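Local structure of Alpha/beta hydrolase (Streptomyces albidoflavus, 6KSU) at residues L132-G137 / T177-L182. The protein probably acts as a stand-alone non-ribosomal peptide cyclase of the penicillin-binding-protein type, closing peptide chains into macrolactams by heterochiral coupling of their ends. Residues are numbered along the deposited sequence; the frame is centred on the assembly and turned at random.
Sequences LSHTAG and TGYCLL
In the beta-lactamase-like domain of this penicillin-binding-protein-type cyclase, the Schellman motif that ends helix 128-132 packs on helix 176-189 through L132, H134, Y179 and L182. A helix end leaves carbonyls without helical partners, and Y179 serves one of them: its hydroxyl donates to L132 O, with OH and O 2.7 Å apart. The hydroxyl lies in the carbonyl plane on a lone pair, the C=O...donor angle being 119°; tyrosine suits the place because its phenol carries a donor from helix 176-189 to this buried carbonyl. H134, which leaves the helix with positive phi, has CG anti to its carbonyl carbon (chi1 -59°); its side chain crosses that of Y179 at about a right angle, yet the ring planes come within 25° of parallel, slid apart so that they barely overlap. H134 NE2 lies 3.6 Å from Y179 CE2. Y174, the tyrosine of a putative SxxK/YxN active site, stacks on H134, while Y179 touches K86, the lysine of the same pattern; the contact therefore probably borders the catalytic centre. Leucine suits position 182 because its two methyls can serve different apolar neighbours: CD1 sits 3.5 Å above the centre of one face of the Y179 ring, while L182 CD2 meets L132 CD2 at 3.7 Å. A water in the plane of the imidazole binds H134 NE2 at 3.0 Å and donates a weak bond to Y179 OH, its O 3.3 Å from that OH.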
ATOM      1  N   LEU A 132       0.368   6.233 -10.856  1.00 18.24           N
ATOM      2  CA  LEU A 132      -0.163   6.576  -9.538  1.00 23.45           C
ATOM      3  C   LEU A 132      -1.303   5.656  -9.125  1.00 23.21           C
ATOM      4  O   LEU A 132      -1.457   5.334  -7.933  1.00 19.99           O
ATOM      5  CB  LEU A 132      -0.662   8.034  -9.534  1.00 20.97           C
ATOM      6  CG  LEU A 132       0.257   9.215  -9.152  1.00 26.90           C
ATOM      7  CD1 LEU A 132       0.884   9.072  -7.764  1.00 19.25           C
ATOM      8  CD2 LEU A 132       1.342   9.471 -10.128  1.00 32.19           C
ATOM      9  N   SER A 133      -2.105   5.222 -10.095  1.00 16.95           N
ATOM     10  CA  SER A 133      -3.360   4.539  -9.847  1.00 22.13           C
ATOM     11  C   SER A 133      -3.246   3.043 -10.054  1.00 18.71           C
ATOM     12  O   SER A 133      -4.251   2.334  -9.942  1.00 16.04           O
ATOM     13  CB  SER A 133      -4.460   5.120 -10.751  1.00 23.93           C
ATOM     14  OG  SER A 133      -4.117   5.016 -12.125  1.00 22.32           O
ATOM     15  N   HIS A 134      -2.047   2.559 -10.368  1.00 17.47           N
ATOM     16  CA  HIS A 134      -1.812   1.144 -10.634  1.00 20.43           C
ATOM     17  C   HIS A 134      -2.616   0.663 -11.844  1.00 22.56           C
ATOM     18  O   HIS A 134      -3.081  -0.479 -11.899  1.00 20.02           O
ATOM     19  CB  HIS A 134      -2.110   0.283  -9.399  1.00 21.42           C
ATOM     20  CG  HIS A 134      -1.283   0.640  -8.202  1.00 18.68           C
ATOM     21  ND1 HIS A 134       0.021   0.215  -8.041  1.00 22.86           N
ATOM     22  CD2 HIS A 134      -1.568   1.395  -7.115  1.00 18.87           C
ATOM     23  CE1 HIS A 134       0.504   0.698  -6.913  1.00 22.02           C
ATOM     24  NE2 HIS A 134      -0.443   1.409  -6.327  1.00 21.19           N
ATOM     25  N   THR A 135      -2.800   1.521 -12.836  1.00 24.76           N
ATOM     26  CA  THR A 135      -3.534   1.121 -14.028  1.00 22.71           C
ATOM     27  C   THR A 135      -2.641   1.169 -15.255  1.00 24.79           C
ATOM     28  O   THR A 135      -3.121   1.384 -16.364  1.00 32.96           O
ATOM     29  CB  THR A 135      -4.764   2.003 -14.241  1.00 26.38           C
ATOM     30  OG1 THR A 135      -4.376   3.375 -14.199  1.00 26.78           O
ATOM     31  CG2 THR A 135      -5.826   1.737 -13.195  1.00 22.70           C
ATOM     32  N   ALA A 136      -1.336   1.006 -15.081  1.00 21.82           N
ATOM     33  CA  ALA A 136      -0.437   1.118 -16.217  1.00 23.77           C
ATOM     34  C   ALA A 136      -0.066  -0.229 -16.817  1.00 29.49           C
ATOM     35  O   ALA A 136       0.616  -0.263 -17.849  1.00 27.72           O
ATOM     36  CB  ALA A 136       0.835   1.869 -15.832  1.00 21.75           C
ATOM     37  N   GLY A 137      -0.499  -1.330 -16.213  1.00 28.22           N
ATOM     38  CA  GLY A 137      -0.146  -2.624 -16.742  1.00 30.88           C
ATOM     39  C   GLY A 137       1.259  -3.069 -16.425  1.00 34.29           C
ATOM     40  O   GLY A 137       1.739  -4.031 -17.033  1.00 39.19           O
ATOM     41  N   THR A 177       6.681  -1.832  -8.693  1.00 22.52           N
ATOM     42  CA  THR A 177       7.536  -1.375  -9.779  1.00 22.54           C
ATOM     43  C   THR A 177       6.977  -0.122 -10.432  1.00 21.43           C
ATOM     44  O   THR A 177       7.734   0.770 -10.835  1.00 23.78           O
ATOM     45  CB  THR A 177       7.677  -2.502 -10.797  1.00 26.27           C
ATOM     46  OG1 THR A 177       8.087  -3.691 -10.108  1.00 29.07           O
ATOM     47  CG2 THR A 177       8.693  -2.142 -11.879  1.00 25.54           C
ATOM     48  N   GLY A 178       5.653  -0.037 -10.544  1.00 19.71           N
ATOM     49  CA  GLY A 178       5.059   1.184 -11.052  1.00 21.76           C
ATOM     50  C   GLY A 178       5.490   2.400 -10.254  1.00 23.46           C
ATOM     51  O   GLY A 178       5.766   3.467 -10.817  1.00 21.23           O
ATOM     52  N   TYR A 179       5.593   2.250  -8.937  1.00 25.02           N
ATOM     53  CA  TYR A 179       5.993   3.401  -8.154  1.00 23.23           C
ATOM     54  C   TYR A 179       7.497   3.605  -8.193  1.00 22.30           C
ATOM     55  O   TYR A 179       7.956   4.748  -8.136  1.00 21.89           O
ATOM     56  CB  TYR A 179       5.468   3.278  -6.731  1.00 20.61           C
ATOM     57  CG  TYR A 179       4.124   3.966  -6.583  1.00 22.43           C
ATOM     58  CD1 TYR A 179       3.996   5.137  -5.833  1.00 15.78           C
ATOM     59  CD2 TYR A 179       2.987   3.461  -7.218  1.00 20.01           C
ATOM     60  CE1 TYR A 179       2.775   5.770  -5.701  1.00 16.48           C
ATOM     61  CE2 TYR A 179       1.752   4.101  -7.095  1.00 20.30           C
ATOM     62  CZ  TYR A 179       1.663   5.251  -6.326  1.00 21.34           C
ATOM     63  OH  TYR A 179       0.462   5.889  -6.185  1.00 24.03           O
ATOM     64  N   CYS A 180       8.271   2.533  -8.361  1.00 20.33           N
ATOM     65  CA  CYS A 180       9.700   2.719  -8.568  1.00 22.43           C
ATOM     66  C   CYS A 180       9.964   3.499  -9.848  1.00 26.68           C
ATOM     67  O   CYS A 180      10.901   4.303  -9.911  1.00 27.72           O
ATOM     68  CB  CYS A 180      10.401   1.369  -8.582  1.00 24.28           C
ATOM     69  SG  CYS A 180      10.198   0.467  -7.012  1.00 31.55           S
ATOM     70  N   LEU A 181       9.126   3.300 -10.871  1.00 25.61           N
ATOM     71  CA  LEU A 181       9.203   4.148 -12.059  1.00 26.77           C
ATOM     72  C   LEU A 181       8.830   5.586 -11.740  1.00 28.81           C
ATOM     73  O   LEU A 181       9.353   6.514 -12.366  1.00 25.08           O
ATOM     74  CB  LEU A 181       8.291   3.613 -13.162  1.00 25.86           C
ATOM     75  CG  LEU A 181       8.772   2.378 -13.907  1.00 31.71           C
ATOM     76  CD1 LEU A 181       7.647   1.811 -14.776  1.00 31.62           C
ATOM     77  CD2 LEU A 181      10.001   2.725 -14.738  1.00 34.08           C
ATOM     78  N   LEU A 182       7.928   5.797 -10.779  1.00 24.44           N
ATOM     79  CA  LEU A 182       7.637   7.165 -10.377  1.00 24.91           C
ATOM     80  C   LEU A 182       8.871   7.828  -9.767  1.00 27.81           C
ATOM     81  O   LEU A 182       9.056   9.045  -9.906  1.00 25.47           O
ATOM     82  CB  LEU A 182       6.448   7.179  -9.420  1.00 23.04           C
ATOM     83  CG  LEU A 182       5.075   7.017 -10.091  1.00 24.60           C
ATOM     84  CD1 LEU A 182       3.948   6.762  -9.086  1.00 17.91           C
ATOM     85  CD2 LEU A 182       4.768   8.255 -10.957  1.00 24.05           C
TER
HETATM   86  O   HOH W   1      -0.785   3.484  -4.226  1.00 14.52           O